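Local coordinates for protein 3-hydroxyisobutyryl-CoA hydrolase (Mycobacterium thermoresistibile, PDB 4HDT) that probably hydrolyses 3-hydroxyisobutyryl-CoA to 3-hydroxyisobutyrate and free coenzyme A, at residues V57-A62 against V121-H126; V131-T136 against D193-F198. One frame throughout, in Å; residues are numbered along the deposited sequence.

Contact 1: V57-A62 against V121-H126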
loop_
_atom_site.group_PDB
_atom_site.type_symbol
_atom_site.label_atom_id
_atom_site.label_comp_id
_atom_site.label_asym_id
_atom_site.label_seq_id
_atom_site.Cartn_x
_atom_site.Cartn_y
_atom_site.Cartn_z
ATOM N N VAL A 57 -1.917 8.521 -18.442
ATOM C CA VAL A 57 -0.686 7.852 -17.953
ATOM C C VAL A 57 -1.027 6.394 -17.688
ATOM O O VAL A 57 -2.094 6.116 -17.185
ATOM C CB VAL A 57 -0.186 8.510 -16.669
ATOM C CG1 VAL A 57 0.963 7.700 -16.065
ATOM C CG2 VAL A 57 0.245 9.967 -16.933
ATOM N N LEU A 58 -0.097 5.465 -17.955
ATOM C CA LEU A 58 -0.310 4.038 -17.691
ATOM C C LEU A 58 0.900 3.497 -16.962
ATOM O O LEU A 58 2.030 3.597 -17.459
ATOM C CB LEU A 58 -0.493 3.308 -19.010
ATOM C CG LEU A 58 -0.442 1.791 -19.031
ATOM C CD1 LEU A 58 -1.725 1.284 -18.455
ATOM C CD2 LEU A 58 -0.242 1.248 -20.441
ATOM N N LEU A 59 0.650 2.942 -15.787
ATOM C CA LEU A 59 1.695 2.373 -14.934
ATOM C C LEU A 59 1.601 0.865 -15.031
ATOM O O LEU A 59 0.535 0.279 -14.761
ATOM C CB LEU A 59 1.511 2.802 -13.479
ATOM C CG LEU A 59 2.476 2.142 -12.472
ATOM C CD1 LEU A 59 3.931 2.595 -12.682
ATOM C CD2 LEU A 59 2.041 2.303 -11.024
ATOM N N THR A 60 2.718 0.238 -15.405
ATOM C CA THR A 60 2.831 -1.221 -15.392
ATOM C C THR A 60 4.191 -1.611 -14.787
ATOM O O THR A 60 5.016 -0.764 -14.489
ATOM C CB THR A 60 2.721 -1.853 -16.793
ATOM O OG1 THR A 60 3.849 -1.475 -17.599
ATOM C CG2 THR A 60 1.523 -1.450 -17.500
ATOM N N GLY A 61 4.374 -2.895 -14.551
ATOM C CA GLY A 61 5.647 -3.461 -14.087
ATOM C C GLY A 61 6.199 -4.505 -15.030
ATOM O O GLY A 61 5.445 -5.245 -15.681
ATOM N N ALA A 62 7.534 -4.581 -15.121
ATOM C CA ALA A 62 8.160 -5.526 -16.017
ATOM C C ALA A 62 8.047 -6.919 -15.409
ATOM O O ALA A 62 7.857 -7.051 -14.214
ATOM C CB ALA A 62 9.600 -5.151 -16.226
ATOM N N VAL A 121 1.119 -0.730 -3.677
ATOM C CA VAL A 121 -0.199 -0.131 -3.420
ATOM C C VAL A 121 -0.119 1.384 -3.515
ATOM O O VAL A 121 -0.980 2.037 -4.123
ATOM C CB VAL A 121 -0.785 -0.567 -2.042
ATOM C CG1 VAL A 121 -2.105 0.176 -1.769
ATOM C CG2 VAL A 121 -1.014 -2.074 -2.031
ATOM N N GLY A 122 0.928 1.977 -2.966
ATOM C CA GLY A 122 1.059 3.438 -3.059
ATOM C C GLY A 122 1.118 4.015 -4.465
ATOM O O GLY A 122 0.585 5.075 -4.699
ATOM N N VAL A 123 1.795 3.342 -5.403
ATOM C CA VAL A 123 1.853 3.845 -6.772
ATOM C C VAL A 123 0.657 3.420 -7.634
ATOM O O VAL A 123 0.347 4.095 -8.618
ATOM C CB VAL A 123 3.213 3.520 -7.504
ATOM C CG1 VAL A 123 4.346 4.378 -6.937
ATOM C CG2 VAL A 123 3.575 2.062 -7.475
ATOM N N GLY A 124 -0.034 2.337 -7.240
ATOM C CA GLY A 124 -1.174 1.869 -8.035
ATOM C C GLY A 124 -2.554 2.295 -7.558
ATOM O O GLY A 124 -3.430 2.643 -8.379
ATOM N N ALA A 125 -2.760 2.282 -6.244
ATOM C CA ALA A 125 -4.143 2.278 -5.711
ATOM C C ALA A 125 -4.721 3.643 -5.474
ATOM O O ALA A 125 -5.871 3.754 -5.072
ATOM C CB ALA A 125 -4.266 1.386 -4.500
ATOM N N HIS A 126 -3.935 4.685 -5.690
ATOM C CA HIS A 126 -4.466 6.048 -5.724
ATOM C C HIS A 126 -4.769 6.556 -7.136
ATOM O O HIS A 126 -5.169 7.741 -7.319
ATOM C CB HIS A 126 -3.493 7.014 -5.032
ATOM C CG HIS A 126 -3.168 6.628 -3.636
ATOM N ND1 HIS A 126 -4.116 6.652 -2.632
ATOM C CD2 HIS A 126 -2.014 6.246 -3.053
ATOM C CE1 HIS A 126 -3.556 6.287 -1.496
ATOM N NE2 HIS A 126 -2.276 6.023 -1.735
#

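Contact 2: V131-T136 against D193-F198. With ZN (zinc ion), chain F.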
loop_
_atom_site.group_PDB
_atom_site.type_symbol
_atom_site.label_atom_id
_atom_site.label_comp_id
_atom_site.label_asym_id
_atom_site.label_seq_id
_atom_site.Cartn_x
_atom_site.Cartn_y
_atom_site.Cartn_z
ATOM N N VAL A 131 -6.738 -1.216 -12.223
ATOM C CA VAL A 131 -7.050 -2.546 -12.810
ATOM C C VAL A 131 -6.352 -3.643 -12.005
ATOM O O VAL A 131 -5.138 -3.546 -11.695
ATOM C CB VAL A 131 -6.583 -2.621 -14.271
ATOM C CG1 VAL A 131 -6.855 -3.993 -14.867
ATOM C CG2 VAL A 131 -7.234 -1.500 -15.115
ATOM N N VAL A 132 -7.123 -4.643 -11.610
ATOM C CA VAL A 132 -6.573 -5.857 -10.996
ATOM C C VAL A 132 -6.929 -7.050 -11.847
ATOM O O VAL A 132 -7.722 -6.948 -12.786
ATOM C CB VAL A 132 -7.064 -6.061 -9.540
ATOM C CG1 VAL A 132 -6.425 -5.050 -8.587
ATOM C CG2 VAL A 132 -8.579 -5.955 -9.470
ATOM N N THR A 133 -6.292 -8.197 -11.572
ATOM C CA THR A 133 -6.439 -9.361 -12.425
ATOM C C THR A 133 -6.708 -10.603 -11.575
ATOM O O THR A 133 -6.799 -10.511 -10.341
ATOM C CB THR A 133 -5.144 -9.651 -13.224
ATOM O OG1 THR A 133 -4.131 -10.173 -12.315
ATOM C CG2 THR A 133 -4.613 -8.411 -13.920
ATOM N N ASP A 134 -6.769 -11.759 -12.228
ATOM C CA ASP A 134 -6.963 -12.998 -11.520
ATOM C C ASP A 134 -5.708 -13.506 -10.784
ATOM O O ASP A 134 -5.788 -14.549 -10.103
ATOM C CB ASP A 134 -7.529 -14.080 -12.429
ATOM C CG ASP A 134 -6.753 -14.272 -13.703
ATOM O OD1 ASP A 134 -5.850 -13.460 -13.981
ATOM O OD2 ASP A 134 -7.053 -15.247 -14.443
ATOM N N THR A 135 -4.570 -12.838 -10.968
ATOM C CA THR A 135 -3.341 -13.215 -10.243
ATOM C C THR A 135 -3.005 -12.218 -9.162
ATOM O O THR A 135 -2.013 -12.397 -8.434
ATOM C CB THR A 135 -2.123 -13.331 -11.191
ATOM O OG1 THR A 135 -1.812 -12.010 -11.700
ATOM C CG2 THR A 135 -2.436 -14.313 -12.333
ATOM N N THR A 136 -3.762 -11.105 -9.079
ATOM C CA THR A 136 -3.477 -10.107 -8.053
ATOM C C THR A 136 -3.403 -10.695 -6.634
ATOM O O THR A 136 -4.319 -11.435 -6.201
ATOM C CB THR A 136 -4.520 -8.971 -8.124
ATOM O OG1 THR A 136 -4.455 -8.369 -9.438
ATOM C CG2 THR A 136 -4.317 -7.930 -7.002
ATOM N N ASP A 193 -3.969 -12.726 -18.768
ATOM C CA ASP A 193 -3.629 -13.087 -20.157
ATOM C C ASP A 193 -4.614 -12.327 -21.090
ATOM O O ASP A 193 -5.010 -12.816 -22.169
ATOM C CB ASP A 193 -3.808 -14.593 -20.342
ATOM C CG ASP A 193 -5.237 -14.962 -20.683
ATOM O OD1 ASP A 193 -6.110 -14.394 -20.019
ATOM O OD2 ASP A 193 -5.479 -15.807 -21.597
ATOM N N LYS A 194 -5.050 -11.174 -20.609
ATOM C CA LYS A 194 -5.658 -10.140 -21.442
ATOM C C LYS A 194 -5.080 -8.753 -21.108
ATOM O O LYS A 194 -5.450 -7.774 -21.741
ATOM C CB LYS A 194 -7.167 -10.163 -21.304
ATOM N N ILE A 195 -4.145 -8.659 -20.152
ATOM C CA ILE A 195 -3.554 -7.367 -19.760
ATOM C C ILE A 195 -2.790 -6.775 -20.879
ATOM O O ILE A 195 -2.718 -5.569 -21.042
ATOM C CB ILE A 195 -2.587 -7.482 -18.550
ATOM C CG1 ILE A 195 -3.376 -7.461 -17.249
ATOM C CG2 ILE A 195 -1.516 -6.368 -18.525
ATOM C CD1 ILE A 195 -4.372 -6.327 -17.073
ATOM N N ASP A 196 -2.156 -7.661 -21.634
ATOM C CA ASP A 196 -1.380 -7.280 -22.735
ATOM C C ASP A 196 -2.300 -6.724 -23.824
ATOM O O ASP A 196 -2.018 -5.663 -24.341
ATOM C CB ASP A 196 -0.598 -8.532 -23.121
ATOM C CG ASP A 196 -0.055 -9.214 -21.870
ATOM O OD1 ASP A 196 0.818 -8.551 -21.245
ATOM O OD2 ASP A 196 -0.567 -10.284 -21.418
ATOM N N GLU A 197 -3.412 -7.408 -24.114
ATOM C CA GLU A 197 -4.368 -6.900 -25.111
ATOM C C GLU A 197 -4.975 -5.604 -24.589
ATOM O O GLU A 197 -5.181 -4.668 -25.346
ATOM C CB GLU A 197 -5.504 -7.906 -25.425
ATOM N N PHE A 198 -5.245 -5.577 -23.290
ATOM C CA PHE A 198 -5.847 -4.418 -22.642
ATOM C C PHE A 198 -4.920 -3.224 -22.700
ATOM O O PHE A 198 -5.322 -2.122 -23.065
ATOM C CB PHE A 198 -6.214 -4.701 -21.179
ATOM C CG PHE A 198 -6.661 -3.463 -20.425
ATOM C CD1 PHE A 198 -7.953 -2.963 -20.614
ATOM C CD2 PHE A 198 -5.799 -2.780 -19.596
ATOM C CE1 PHE A 198 -8.359 -1.808 -19.962
ATOM C CE2 PHE A 198 -6.196 -1.619 -18.929
ATOM C CZ PHE A 198 -7.481 -1.138 -19.121
HETATM ZN ZN ZN F . -1.812 -10.964 -23.378
HETATM O O HOH W 1 -5.452 -15.158 -16.724
HETATM O O HOH W 2 -3.908 -10.376 -23.612
#

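Contact 1: V57-A62 against V121-H126
The carbonyl oxygen of V123, which accepts a hydrogen bond from the Y108 hydroxyl, is also where L59 reaches the helix: L59 CD2 lies 3.4 Å from V123 O. The same methyl packs 3.9 Å from V123 CG2, so one branch of L59 touches both the backbone and the side chain of V123. The L59 side chain leaves the strand toward helix 119-124, and with CG anti to the backbone N (chi1 174°) its CD2 reaches V123. The neighbouring peptide is reached more loosely, with L59 CD2 4.3 Å from G124 N. L59 and G124 are the nearest CA pair, 7.5 Å apart, and G124, lacking a side chain, meets L59 through its backbone alone. M41 of helix 35-49 touches both L59 and V123, adding to the apolar cluster. In the last turn, A125 N donates to V121 O at 2.8 Å, while G124 O, like V123 O, takes its bond from a side chain of strand 108-112, here S110. The chemistry thus divides the work: hydroxyls of the adjacent strand satisfy buried helix carbonyls, while branched apolar side chains fill the layer between helix and sheet in this crotonase-like fold.

Contact 2: V131-T136 against D193-F198
I195, opening helix 195-205, makes apolar contacts with T133 and V131. It crosses T133 at about a right angle, with T133 CG2 3.7 Å from I195 CG1, while I195 CD1 lies 4.1 Å from V131 CG1. V131, beta-branched as suits a strand, turns one methyl to I195 and the other, CG2, obliquely to the F198 ring, 4.0 Å from F198 CE2; T133 adds a third methyl against I195 just beyond the strand.

Hydrogen bonds shape the turn. T133 N donates almost straight to T136 OG1 (2.8 Å, 173°), and T135 N to T133 OG1 (3.0 Å), making an ST turn within the type I turn 133-136. Chi1 of 72° sets T133 OG1 between backbone N and carbonyl carbon, facing the turn and its further partner D113, and leaves CG2 for I195.

On the exposed side, a water donates to D134 OD2 at 2.8 Å and weakly to D193 OD1, linking two carboxylates that are probably both charged. D196 OD2 binds a zinc ion, but D196 CB lies implausibly near the metal, leaving the geometry doubtful. T133 thus serves both chemistries: its hydroxyl helps hold the turn, and its methyl joins the apolar seam.

Overall arrangement
Contact 1 and contact 2 sit on opposite faces of the six-stranded mixed sheet, their centres 13 Å apart and their nearest atoms about 5 Å apart without touching. Strand 108-112 runs between strands 56-61 and 129-132: Y108 and S110 serve contact 1, whereas I111 touches I195 and F198 of contact 2. The chain links them directly, since helix 119-124 is followed by strand 129-132. In crotonase relatives the start of the helix matching 119-124 helps form the oxyanion hole; contact 1 packs the far end of that helix against the sheet. Contact 2 carries a zinc ion on D196, and a second, probably the one held by E64 and H192, lies about 7 Å from the I195 side chain.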